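Local atomic coordinates of cellulase CEL9M (Clostridium cellulolyticum, PDB entry 1IA6), a protein that probably cleaves internal beta-1,4-glucosidic bonds of cellulose and related beta-glucans, as a family 9 endoglucanase whose catalytic module binds calcium and zinc. Residues H361-A373 / N377-L389. Residues are numbered along the deposited sequence; the frame is centred on the assembly and turned at random.
Sequences HPHHRAANGYTYA and NAKPAKHLLTGAL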
loop_
_atom_site.group_PDB
_atom_site.type_symbol
_atom_site.label_atom_id
_atom_site.label_comp_id
_atom_site.label_asym_id
_atom_site.label_seq_id
_atom_site.Cartn_x
_atom_site.Cartn_y
_atom_site.Cartn_z
ATOM N N HIS A 361 -12.728 -17.886 2.657
ATOM C CA HIS A 361 -12.720 -17.473 4.060
ATOM C C HIS A 361 -11.806 -16.272 4.332
ATOM O O HIS A 361 -10.977 -16.319 5.238
ATOM C CB HIS A 361 -12.266 -18.640 4.946
ATOM C CG HIS A 361 -13.265 -19.750 5.057
ATOM N ND1 HIS A 361 -14.332 -19.709 5.930
ATOM C CD2 HIS A 361 -13.357 -20.935 4.407
ATOM C CE1 HIS A 361 -15.037 -20.819 5.815
ATOM N NE2 HIS A 361 -14.468 -21.581 4.897
ATOM N N PRO A 362 -11.941 -15.182 3.561
ATOM C CA PRO A 362 -11.062 -14.035 3.830
ATOM C C PRO A 362 -11.301 -13.449 5.224
ATOM O O PRO A 362 -12.438 -13.395 5.693
ATOM C CB PRO A 362 -11.433 -13.054 2.723
ATOM C CG PRO A 362 -12.904 -13.339 2.511
ATOM C CD PRO A 362 -12.935 -14.856 2.523
ATOM N N HIS A 363 -10.229 -13.027 5.890
ATOM C CA HIS A 363 -10.351 -12.429 7.215
ATOM C C HIS A 363 -10.746 -10.971 6.996
ATOM O O HIS A 363 -9.913 -10.069 7.058
ATOM C CB HIS A 363 -9.016 -12.514 7.956
ATOM C CG HIS A 363 -9.086 -12.051 9.376
ATOM N ND1 HIS A 363 -9.970 -12.585 10.289
ATOM C CD2 HIS A 363 -8.384 -11.104 10.042
ATOM C CE1 HIS A 363 -9.812 -11.985 11.455
ATOM N NE2 HIS A 363 -8.856 -11.082 11.332
ATOM N N HIS A 364 -12.029 -10.752 6.729
ATOM C CA HIS A 364 -12.546 -9.417 6.449
ATOM C C HIS A 364 -13.972 -9.325 6.992
ATOM O O HIS A 364 -14.867 -10.045 6.552
ATOM C CB HIS A 364 -12.504 -9.194 4.931
ATOM C CG HIS A 364 -12.776 -7.785 4.501
ATOM N ND1 HIS A 364 -14.051 -7.288 4.335
ATOM C CD2 HIS A 364 -11.935 -6.779 4.163
ATOM C CE1 HIS A 364 -13.983 -6.039 3.910
ATOM N NE2 HIS A 364 -12.710 -5.706 3.796
ATOM N N ARG A 365 -14.179 -8.433 7.954
ATOM C CA ARG A 365 -15.491 -8.288 8.576
ATOM C C ARG A 365 -16.642 -7.959 7.628
ATOM O O ARG A 365 -17.667 -8.642 7.641
ATOM C CB ARG A 365 -15.414 -7.253 9.704
ATOM C CG ARG A 365 -14.624 -7.759 10.906
ATOM C CD ARG A 365 -14.321 -6.661 11.911
ATOM N NE ARG A 365 -13.663 -7.196 13.103
ATOM C CZ ARG A 365 -12.419 -7.661 13.144
ATOM N NH1 ARG A 365 -11.659 -7.666 12.054
ATOM N NH2 ARG A 365 -11.930 -8.132 14.284
ATOM N N ALA A 366 -16.485 -6.927 6.808
ATOM C CA ALA A 366 -17.553 -6.547 5.885
ATOM C C ALA A 366 -17.898 -7.663 4.895
ATOM O O ALA A 366 -19.071 -7.998 4.718
ATOM C CB ALA A 366 -17.167 -5.275 5.131
ATOM N N ALA A 367 -16.883 -8.238 4.254
ATOM C CA ALA A 367 -17.108 -9.312 3.287
ATOM C C ALA A 367 -17.714 -10.557 3.938
ATOM O O ALA A 367 -18.579 -11.208 3.355
ATOM C CB ALA A 367 -15.796 -9.678 2.584
ATOM N N ASN A 368 -17.257 -10.888 5.142
ATOM C CA ASN A 368 -17.772 -12.060 5.846
ATOM C C ASN A 368 -19.295 -11.960 5.967
ATOM O O ASN A 368 -20.015 -12.920 5.679
ATOM C CB ASN A 368 -17.118 -12.172 7.223
ATOM C CG ASN A 368 -17.606 -13.373 8.002
ATOM O OD1 ASN A 368 -18.455 -13.250 8.878
ATOM N ND2 ASN A 368 -17.078 -14.547 7.675
ATOM N N GLY A 369 -19.773 -10.794 6.394
ATOM C CA GLY A 369 -21.202 -10.554 6.501
ATOM C C GLY A 369 -21.965 -11.152 7.669
ATOM O O GLY A 369 -23.185 -10.998 7.745
ATOM N N TYR A 370 -21.269 -11.825 8.576
ATOM C CA TYR A 370 -21.917 -12.433 9.733
ATOM C C TYR A 370 -21.452 -11.777 11.027
ATOM O O TYR A 370 -20.531 -10.963 11.023
ATOM C CB TYR A 370 -21.605 -13.931 9.784
ATOM C CG TYR A 370 -22.126 -14.706 8.596
ATOM C CD1 TYR A 370 -23.491 -14.947 8.440
ATOM C CD2 TYR A 370 -21.257 -15.186 7.619
ATOM C CE1 TYR A 370 -23.977 -15.647 7.339
ATOM C CE2 TYR A 370 -21.732 -15.886 6.513
ATOM C CZ TYR A 370 -23.091 -16.112 6.381
ATOM O OH TYR A 370 -23.564 -16.803 5.291
ATOM N N THR A 371 -22.100 -12.132 12.132
ATOM C CA THR A 371 -21.740 -11.592 13.438
ATOM C C THR A 371 -21.450 -12.743 14.400
ATOM O O THR A 371 -21.012 -13.818 13.980
ATOM C CB THR A 371 -22.876 -10.719 14.012
ATOM O OG1 THR A 371 -24.076 -11.495 14.112
ATOM C CG2 THR A 371 -23.129 -9.520 13.109
ATOM N N TYR A 372 -21.685 -12.522 15.690
ATOM C CA TYR A 372 -21.448 -13.560 16.688
ATOM C C TYR A 372 -22.735 -14.300 17.049
ATOM O O TYR A 372 -23.033 -14.509 18.226
ATOM C CB TYR A 372 -20.833 -12.954 17.953
ATOM C CG TYR A 372 -19.376 -12.566 17.819
ATOM C CD1 TYR A 372 -18.418 -13.506 17.432
ATOM C CD2 TYR A 372 -18.949 -11.269 18.102
ATOM C CE1 TYR A 372 -17.068 -13.163 17.331
ATOM C CE2 TYR A 372 -17.600 -10.914 18.007
ATOM C CZ TYR A 372 -16.668 -11.865 17.621
ATOM O OH TYR A 372 -15.338 -11.518 17.522
ATOM N N ALA A 373 -23.491 -14.700 16.034
ATOM C CA ALA A 373 -24.743 -15.415 16.250
ATOM C C ALA A 373 -24.753 -16.732 15.478
ATOM O O ALA A 373 -25.800 -17.363 15.315
ATOM C CB ALA A 373 -25.920 -14.547 15.823
ATOM N N ASN A 377 -19.358 -16.164 12.319
ATOM C CA ASN A 377 -18.188 -15.579 11.672
ATOM C C ASN A 377 -17.262 -16.662 11.124
ATOM O O ASN A 377 -16.265 -16.363 10.464
ATOM C CB ASN A 377 -17.416 -14.699 12.660
ATOM C CG ASN A 377 -16.810 -15.494 13.804
ATOM O OD1 ASN A 377 -17.525 -16.117 14.589
ATOM N ND2 ASN A 377 -15.484 -15.473 13.905
ATOM N N ALA A 378 -17.602 -17.919 11.400
ATOM C CA ALA A 378 -16.804 -19.053 10.946
ATOM C C ALA A 378 -17.257 -19.577 9.583
ATOM O O ALA A 378 -16.546 -20.357 8.947
ATOM C CB ALA A 378 -16.865 -20.171 11.977
ATOM N N LYS A 379 -18.435 -19.153 9.139
ATOM C CA LYS A 379 -18.966 -19.585 7.850
ATOM C C LYS A 379 -18.241 -18.867 6.715
ATOM O O LYS A 379 -17.573 -17.858 6.938
ATOM C CB LYS A 379 -20.463 -19.275 7.762
ATOM C CG LYS A 379 -21.314 -19.954 8.823
ATOM C CD LYS A 379 -22.776 -19.528 8.714
ATOM C CE LYS A 379 -23.391 -19.956 7.388
ATOM N NZ LYS A 379 -24.822 -19.546 7.269
ATOM N N PRO A 380 -18.359 -19.388 5.482
ATOM C CA PRO A 380 -17.707 -18.770 4.323
ATOM C C PRO A 380 -18.255 -17.361 4.114
ATOM O O PRO A 380 -19.436 -17.110 4.358
ATOM C CB PRO A 380 -18.083 -19.704 3.176
ATOM C CG PRO A 380 -18.220 -21.036 3.860
ATOM C CD PRO A 380 -18.978 -20.672 5.108
ATOM N N ALA A 381 -17.398 -16.450 3.663
ATOM C CA ALA A 381 -17.797 -15.067 3.426
ATOM C C ALA A 381 -19.070 -14.971 2.588
ATOM O O ALA A 381 -19.175 -15.586 1.528
ATOM C CB ALA A 381 -16.667 -14.312 2.740
ATOM N N LYS A 382 -20.028 -14.185 3.068
ATOM C CA LYS A 382 -21.299 -13.994 2.380
ATOM C C LYS A 382 -21.127 -13.195 1.088
ATOM O O LYS A 382 -21.811 -13.451 0.097
ATOM C CB LYS A 382 -22.283 -13.270 3.307
ATOM C CG LYS A 382 -23.698 -13.140 2.766
ATOM C CD LYS A 382 -24.594 -12.361 3.728
ATOM C CE LYS A 382 -24.693 -13.042 5.088
ATOM N NZ LYS A 382 -25.489 -12.238 6.066
ATOM N N HIS A 383 -20.202 -12.238 1.101
ATOM C CA HIS A 383 -19.957 -11.387 -0.062
ATOM C C HIS A 383 -18.608 -11.659 -0.729
ATOM O O HIS A 383 -17.653 -12.056 -0.068
ATOM C CB HIS A 383 -20.035 -9.921 0.364
ATOM C CG HIS A 383 -21.305 -9.572 1.076
ATOM N ND1 HIS A 383 -22.535 -9.591 0.455
ATOM C CD2 HIS A 383 -21.537 -9.211 2.361
ATOM C CE1 HIS A 383 -23.470 -9.256 1.325
ATOM N NE2 HIS A 383 -22.893 -9.021 2.489
ATOM N N LEU A 384 -18.540 -11.445 -2.039
ATOM C CA LEU A 384 -17.308 -11.671 -2.792
ATOM C C LEU A 384 -16.390 -10.451 -2.702
ATOM O O LEU A 384 -16.734 -9.366 -3.175
ATOM C CB LEU A 384 -17.633 -11.969 -4.259
ATOM C CG LEU A 384 -16.438 -12.294 -5.166
ATOM C CD1 LEU A 384 -15.777 -13.585 -4.705
ATOM C CD2 LEU A 384 -16.901 -12.427 -6.609
ATOM N N LEU A 385 -15.221 -10.640 -2.093
ATOM C CA LEU A 385 -14.244 -9.565 -1.920
ATOM C C LEU A 385 -13.322 -9.497 -3.142
ATOM O O LEU A 385 -12.134 -9.789 -3.066
ATOM C CB LEU A 385 -13.432 -9.818 -0.643
ATOM C CG LEU A 385 -12.441 -8.752 -0.159
ATOM C CD1 LEU A 385 -13.168 -7.448 0.113
ATOM C CD2 LEU A 385 -11.757 -9.240 1.111
ATOM N N THR A 386 -13.894 -9.088 -4.267
ATOM C CA THR A 386 -13.175 -8.996 -5.531
ATOM C C THR A 386 -11.852 -8.231 -5.477
ATOM O O THR A 386 -11.796 -7.109 -4.977
ATOM C CB THR A 386 -14.068 -8.340 -6.600
ATOM O OG1 THR A 386 -15.289 -9.083 -6.711
ATOM C CG2 THR A 386 -13.362 -8.314 -7.955
ATOM N N GLY A 387 -10.797 -8.859 -5.995
ATOM C CA GLY A 387 -9.486 -8.227 -6.059
ATOM C C GLY A 387 -8.548 -8.322 -4.867
ATOM O O GLY A 387 -7.398 -7.894 -4.959
ATOM N N ALA A 388 -9.005 -8.889 -3.758
ATOM C CA ALA A 388 -8.155 -8.985 -2.576
ATOM C C ALA A 388 -7.050 -10.028 -2.697
ATOM O O ALA A 388 -7.296 -11.167 -3.087
ATOM C CB ALA A 388 -9.006 -9.289 -1.338
ATOM N N LEU A 389 -5.829 -9.622 -2.363
ATOM C CA LEU A 389 -4.691 -10.534 -2.368
ATOM C C LEU A 389 -4.632 -11.109 -0.950
ATOM O O LEU A 389 -4.526 -10.358 0.024
ATOM C CB LEU A 389 -3.393 -9.776 -2.672
ATOM C CG LEU A 389 -2.099 -10.601 -2.640
ATOM C CD1 LEU A 389 -2.079 -11.590 -3.801
ATOM C CD2 LEU A 389 -0.902 -9.676 -2.729
HETATM O O HOH W 1 -14.913 -17.327 7.237
HETATM O O HOH W 2 -21.792 -18.202 3.516
#
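Tyr370 lies between two lysines of 377-389. Lys379 CD covers one ring face in a CH-pi contact, 4.3 Å from the Tyr370 ring centroid. Lys382 CE covers the opposite face and touches Tyr370 CE1 at 3.5 Å. A bend at chi3 (-60°) turns the end of Lys382 so that its NZ makes an off-centre cation-pi contact with the ring and donates to Gly369 O. Pro380 O meets the ring edge near its plane.

Two backbone bonds tie the chain after Pro380 to the C-terminal end of helix 365-368. His383 N donates to Ala367 O at 3.0 Å. Lys382 N donates to Asn368 O at 2.9 Å. Gly369, with positive phi, leads the chain out of the helix. Asn368 OD1 accepts from Tyr370 N in an Asx turn, and also from Trp129.

At the helix start the contact is largely CH-pi and apolar. Leu385 CD1 sits over the centre of the His364 ring, 4.1 Å from the centroid. The same imidazole caps the helix: its ND1 accepts from Ala367 N nearly in the ring plane, while NE2 bonds to Asn20. These bonds fix the ring's rotation. Ala381 CB packs on Pro362 CD at 3.8 Å.

Water bridges two further pairs. One water donates to Lys379 O and bonds His361 ND1; another donates to Pro380 O and bonds Tyr370 OH. The His361 side chain also lies alongside Pro380 and near Asp401, a predicted active-site residue.

The contact folds a loop back on helix 365-368, in the region between helices 327-341 and 413-429 of the family 9 (alpha/alpha)6 barrel. Trp34 stacks on His383, and the Arg365 guanidinium bonds Tyr128 O and Gly58 O. In and just after turn Leu385-Ala388, Gly387 O and Leu389 N bond the Asn416 side chain of helix 413-429.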